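Local coordinates for glycerol uptake operon antiterminator regulatory protein (Listeria monocytogenes str. 4b, PDB 3KTS), which probably regulates expression of the glycerol uptake operon by transcription antitermination in response to glycerol-3-phosphate, using a TIM-barrel fold, at residues Glu132-Thr146 with Gln164-Thr177. Sequence-based numbering, arbitrary orientation.
Sequences ELLPGIIPEQVQKMT and QVNQVIASGAIAVT
Two helices that follow one another around the outside of a TIM barrel pack together, while E132 and T177 meet across its interior from strands 130-134 and 173-178, which flank strand 153-156. With that strand in between, the inner contact is made by side chains alone. E132 has its CG anti to the backbone N (chi1 -172°) and runs on extended, bringing OE2 to the hydroxyl of T177; the bond from OG1 to OE2 is 2.7 Å long and meets the carboxylate on its anti side, 35° out of plane. The other oxygen, OE1, forms a salt bridge with R107, so the carboxylate is held at both oxygens. An unidentified bound ligand lies close to the T177 side chain.

Outside, the short helix axes come within 9.2 Å and run nearly parallel, 25° apart. V142 and V168 cross at about a right angle, their CG2 methyls 3.7 Å apart, while V142 CG1 turns to A173 CB. V168 CG2 is also 3.7 Å from the carbonyl O of G136. S171 sits against P139, with OG 3.4 Å from the ring carbon CB; that hydroxyl gives its hydrogen bond back to Q167 O, one turn earlier. Beyond it the helix ends in a Schellman motif at G172, where T146 CG2 packs 3.5 Å from the G172 carbonyl O and Q143 CA makes a CH-O contact with S171 O. At the other end I137 CG2 rests alongside the Q164 amide, whose OE1 accepts bonds from the backbone N of E160 and T161. The helix interface is thus a small apolar core of V142, V168 and A173 edged by polar and backbone contacts. Near-parallel helices lying side by side outside a parallel barrel are characteristic of the TIM-barrel fold.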
loop_
_atom_site.group_PDB
_atom_site.type_symbol
_atom_site.label_atom_id
_atom_site.label_comp_id
_atom_site.label_asym_id
_atom_site.label_seq_id
_atom_site.Cartn_x
_atom_site.Cartn_y
_atom_site.Cartn_z
ATOM N N GLU A 132 0.961 5.490 -2.485
ATOM C CA GLU A 132 -0.041 4.767 -3.271
ATOM C C GLU A 132 -1.037 5.774 -3.861
ATOM O O GLU A 132 -1.655 6.544 -3.126
ATOM C CB GLU A 132 -0.760 3.716 -2.414
ATOM C CG GLU A 132 -1.683 2.778 -3.175
ATOM C CD GLU A 132 -2.429 1.797 -2.262
ATOM O OE1 GLU A 132 -3.167 2.242 -1.348
ATOM O OE2 GLU A 132 -2.284 0.571 -2.473
ATOM N N LEU A 133 -1.170 5.778 -5.184
ATOM C CA LEU A 133 -2.161 6.621 -5.863
ATOM C C LEU A 133 -3.380 5.819 -6.294
ATOM O O LEU A 133 -3.253 4.718 -6.835
ATOM C CB LEU A 133 -1.556 7.326 -7.078
ATOM C CG LEU A 133 -1.016 8.750 -6.892
ATOM C CD1 LEU A 133 0.238 8.803 -6.012
ATOM C CD2 LEU A 133 -0.748 9.389 -8.254
ATOM N N LEU A 134 -4.559 6.379 -6.035
ATOM C CA LEU A 134 -5.829 5.781 -6.451
ATOM C C LEU A 134 -6.688 6.823 -7.171
ATOM O O LEU A 134 -6.712 7.981 -6.763
ATOM C CB LEU A 134 -6.579 5.193 -5.255
ATOM C CG LEU A 134 -5.843 4.124 -4.442
ATOM C CD1 LEU A 134 -5.168 4.768 -3.261
ATOM C CD2 LEU A 134 -6.768 3.019 -3.972
ATOM N N PRO A 135 -7.379 6.431 -8.260
ATOM C CA PRO A 135 -7.373 5.120 -8.899
ATOM C C PRO A 135 -6.120 4.897 -9.727
ATOM O O PRO A 135 -5.398 5.850 -10.033
ATOM C CB PRO A 135 -8.595 5.175 -9.812
ATOM C CG PRO A 135 -8.705 6.594 -10.179
ATOM C CD PRO A 135 -8.286 7.362 -8.955
ATOM N N GLY A 136 -5.876 3.638 -10.074
ATOM C CA GLY A 136 -4.698 3.252 -10.838
ATOM C C GLY A 136 -4.933 3.228 -12.334
ATOM O O GLY A 136 -4.111 2.692 -13.083
ATOM N N ILE A 137 -6.051 3.802 -12.773
ATOM C CA ILE A 137 -6.366 3.859 -14.201
ATOM C C ILE A 137 -6.245 5.254 -14.816
ATOM O O ILE A 137 -6.796 5.506 -15.888
ATOM C CB ILE A 137 -7.738 3.230 -14.541
ATOM C CG1 ILE A 137 -8.852 3.834 -13.677
ATOM C CG2 ILE A 137 -7.666 1.709 -14.408
ATOM C CD1 ILE A 137 -10.254 3.454 -14.122
ATOM N N ILE A 138 -5.527 6.152 -14.142
ATOM C CA ILE A 138 -5.159 7.433 -14.747
ATOM C C ILE A 138 -3.644 7.522 -14.878
ATOM O O ILE A 138 -2.975 8.069 -13.992
ATOM C CB ILE A 138 -5.645 8.665 -13.963
ATOM C CG1 ILE A 138 -6.987 8.422 -13.271
ATOM C CG2 ILE A 138 -5.738 9.840 -14.913
ATOM C CD1 ILE A 138 -7.302 9.445 -12.192
ATOM N N PRO A 139 -3.102 6.993 -15.991
ATOM C CA PRO A 139 -1.658 6.875 -16.179
ATOM C C PRO A 139 -0.957 8.223 -16.276
ATOM O O PRO A 139 0.182 8.346 -15.839
ATOM C CB PRO A 139 -1.536 6.108 -17.502
ATOM C CG PRO A 139 -2.873 5.485 -17.715
ATOM C CD PRO A 139 -3.833 6.470 -17.155
ATOM N N GLU A 140 -1.638 9.229 -16.818
ATOM C CA GLU A 140 -1.036 10.551 -16.974
ATOM C C GLU A 140 -0.895 11.312 -15.659
ATOM O O GLU A 140 0.003 12.144 -15.529
ATOM C CB GLU A 140 -1.777 11.366 -18.031
ATOM C CG GLU A 140 -1.333 11.024 -19.453
ATOM C CD GLU A 140 -2.472 11.035 -20.460
ATOM O OE1 GLU A 140 -2.407 11.828 -21.425
ATOM O OE2 GLU A 140 -3.430 10.245 -20.292
ATOM N N GLN A 141 -1.758 11.014 -14.686
ATOM C CA GLN A 141 -1.644 11.606 -13.346
ATOM C C GLN A 141 -0.519 10.972 -12.546
ATOM O O GLN A 141 0.111 11.638 -11.726
ATOM C CB GLN A 141 -2.957 11.514 -12.560
ATOM C CG GLN A 141 -4.011 12.571 -12.923
ATOM C CD GLN A 141 -3.461 13.995 -12.993
ATOM O OE1 GLN A 141 -2.885 14.511 -12.033
ATOM N NE2 GLN A 141 -3.649 14.636 -14.140
ATOM N N VAL A 142 -0.284 9.685 -12.791
ATOM C CA VAL A 142 0.827 8.952 -12.183
ATOM C C VAL A 142 2.150 9.461 -12.757
ATOM O O VAL A 142 3.143 9.599 -12.034
ATOM C CB VAL A 142 0.644 7.416 -12.352
ATOM C CG1 VAL A 142 1.887 6.639 -11.935
ATOM C CG2 VAL A 142 -0.549 6.953 -11.527
ATOM N N GLN A 143 2.129 9.779 -14.049
ATOM C CA GLN A 143 3.263 10.386 -14.743
ATOM C C GLN A 143 3.613 11.765 -14.170
ATOM O O GLN A 143 4.764 12.002 -13.795
ATOM C CB GLN A 143 2.988 10.469 -16.249
ATOM C CG GLN A 143 4.211 10.817 -17.091
ATOM C CD GLN A 143 4.078 10.376 -18.537
ATOM O OE1 GLN A 143 3.027 10.543 -19.160
ATOM N NE2 GLN A 143 5.152 9.809 -19.083
ATOM N N LYS A 144 2.614 12.649 -14.087
ATOM C CA LYS A 144 2.763 13.994 -13.509
ATOM C C LYS A 144 3.327 13.950 -12.094
ATOM O O LYS A 144 4.176 14.770 -11.733
ATOM C CB LYS A 144 1.417 14.728 -13.462
ATOM C CG LYS A 144 0.986 15.436 -14.740
ATOM C CD LYS A 144 -0.391 16.083 -14.539
ATOM C CE LYS A 144 -1.027 16.520 -15.854
ATOM N NZ LYS A 144 -0.548 17.861 -16.295
ATOM N N MET A 145 2.856 12.995 -11.299
ATOM C CA MET A 145 3.221 12.922 -9.890
ATOM C C MET A 145 4.669 12.473 -9.717
ATOM O O MET A 145 5.401 13.013 -8.888
ATOM C CB MET A 145 2.284 11.971 -9.142
ATOM C CG MET A 145 1.205 12.672 -8.333
ATOM S SD MET A 145 1.572 12.709 -6.568
ATOM C CE MET A 145 3.010 13.778 -6.544
ATOM N N THR A 146 5.073 11.482 -10.505
ATOM C CA THR A 146 6.405 10.901 -10.382
ATOM C C THR A 146 7.485 11.911 -10.756
ATOM O O THR A 146 8.583 11.897 -10.197
ATOM C CB THR A 146 6.559 9.649 -11.264
ATOM O OG1 THR A 146 5.872 9.849 -12.506
ATOM C CG2 THR A 146 5.982 8.428 -10.562
ATOM N N GLN A 164 -3.850 -2.075 -18.486
ATOM C CA GLN A 164 -3.881 -1.025 -17.482
ATOM C C GLN A 164 -2.692 -1.090 -16.525
ATOM O O GLN A 164 -2.145 -0.044 -16.153
ATOM C CB GLN A 164 -5.193 -1.092 -16.708
ATOM C CG GLN A 164 -6.404 -0.653 -17.511
ATOM C CD GLN A 164 -7.706 -1.039 -16.847
ATOM O OE1 GLN A 164 -7.784 -2.052 -16.152
ATOM N NE2 GLN A 164 -8.743 -0.234 -17.063
ATOM N N VAL A 165 -2.297 -2.308 -16.143
ATOM C CA VAL A 165 -1.110 -2.521 -15.309
ATOM C C VAL A 165 0.122 -1.990 -16.024
ATOM O O VAL A 165 0.884 -1.212 -15.458
ATOM C CB VAL A 165 -0.890 -4.015 -14.955
ATOM C CG1 VAL A 165 0.442 -4.214 -14.246
ATOM C CG2 VAL A 165 -2.006 -4.536 -14.077
ATOM N N ASN A 166 0.281 -2.396 -17.279
ATOM C CA ASN A 166 1.397 -1.979 -18.112
ATOM C C ASN A 166 1.478 -0.481 -18.345
ATOM O O ASN A 166 2.552 0.096 -18.226
ATOM C CB ASN A 166 1.319 -2.690 -19.450
ATOM C CG ASN A 166 1.672 -4.148 -19.350
ATOM O OD1 ASN A 166 2.297 -4.585 -18.377
ATOM N ND2 ASN A 166 1.291 -4.914 -20.365
ATOM N N GLN A 167 0.335 0.129 -18.673
ATOM C CA GLN A 167 0.222 1.565 -18.944
ATOM C C GLN A 167 0.649 2.419 -17.758
ATOM O O GLN A 167 1.357 3.415 -17.924
ATOM C CB GLN A 167 -1.216 1.928 -19.327
ATOM C CG GLN A 167 -1.577 1.670 -20.782
ATOM C CD GLN A 167 -3.070 1.790 -21.050
ATOM O OE1 GLN A 167 -3.482 2.196 -22.136
ATOM N NE2 GLN A 167 -3.888 1.432 -20.061
ATOM N N VAL A 168 0.222 2.020 -16.563
ATOM C CA VAL A 168 0.507 2.794 -15.362
ATOM C C VAL A 168 1.945 2.584 -14.858
ATOM O O VAL A 168 2.562 3.511 -14.338
ATOM C CB VAL A 168 -0.587 2.592 -14.261
ATOM C CG1 VAL A 168 -0.421 1.275 -13.496
ATOM C CG2 VAL A 168 -0.601 3.763 -13.319
ATOM N N ILE A 169 2.475 1.378 -15.058
ATOM C CA ILE A 169 3.852 1.043 -14.680
ATOM C C ILE A 169 4.834 1.732 -15.632
ATOM O O ILE A 169 5.907 2.177 -15.212
ATOM C CB ILE A 169 4.056 -0.508 -14.587
ATOM C CG1 ILE A 169 3.438 -1.031 -13.288
ATOM C CG2 ILE A 169 5.529 -0.910 -14.649
ATOM C CD1 ILE A 169 3.590 -2.527 -13.068
ATOM N N ALA A 170 4.436 1.868 -16.895
ATOM C CA ALA A 170 5.247 2.587 -17.877
ATOM C C ALA A 170 5.193 4.103 -17.686
ATOM O O ALA A 170 6.000 4.832 -18.258
ATOM C CB ALA A 170 4.825 2.227 -19.283
ATOM N N SER A 171 4.229 4.569 -16.898
ATOM C CA SER A 171 4.081 5.987 -16.605
ATOM C C SER A 171 4.968 6.438 -15.445
ATOM O O SER A 171 5.211 7.634 -15.272
ATOM C CB SER A 171 2.623 6.299 -16.295
ATOM O OG SER A 171 1.838 6.217 -17.467
ATOM N N GLY A 172 5.444 5.481 -14.650
ATOM C CA GLY A 172 6.307 5.794 -13.518
ATOM C C GLY A 172 6.034 4.993 -12.259
ATOM O O GLY A 172 6.793 5.092 -11.287
ATOM N N ALA A 173 4.956 4.209 -12.265
ATOM C CA ALA A 173 4.620 3.381 -11.107
ATOM C C ALA A 173 5.612 2.238 -10.930
ATOM O O ALA A 173 6.018 1.591 -11.899
ATOM C CB ALA A 173 3.208 2.853 -11.196
ATOM N N ILE A 174 6.004 2.028 -9.677
ATOM C CA ILE A 174 6.976 1.015 -9.290
ATOM C C ILE A 174 6.292 -0.358 -9.216
ATOM O O ILE A 174 6.918 -1.387 -9.494
ATOM C CB ILE A 174 7.709 1.429 -7.959
ATOM C CG1 ILE A 174 8.839 0.470 -7.583
ATOM C CG2 ILE A 174 6.744 1.586 -6.803
ATOM C CD1 ILE A 174 9.545 0.850 -6.294
ATOM N N ALA A 175 4.998 -0.352 -8.878
ATOM C CA ALA A 175 4.162 -1.558 -8.801
ATOM C C ALA A 175 2.680 -1.186 -8.771
ATOM O O ALA A 175 2.322 -0.009 -8.723
ATOM C CB ALA A 175 4.518 -2.411 -7.574
ATOM N N VAL A 176 1.830 -2.207 -8.800
ATOM C CA VAL A 176 0.387 -2.046 -8.796
ATOM C C VAL A 176 -0.187 -2.795 -7.596
ATOM O O VAL A 176 0.261 -3.893 -7.288
ATOM C CB VAL A 176 -0.222 -2.593 -10.110
ATOM C CG1 VAL A 176 -1.740 -2.624 -10.061
ATOM C CG2 VAL A 176 0.235 -1.760 -11.289
ATOM N N THR A 177 -1.144 -2.189 -6.895
ATOM C CA THR A 177 -1.955 -2.930 -5.928
ATOM C C THR A 177 -3.346 -3.132 -6.489
ATOM O O THR A 177 -3.901 -2.235 -7.127
ATOM C CB THR A 177 -2.071 -2.243 -4.550
ATOM O OG1 THR A 177 -2.436 -0.871 -4.722
ATOM C CG2 THR A 177 -0.769 -2.327 -3.799
#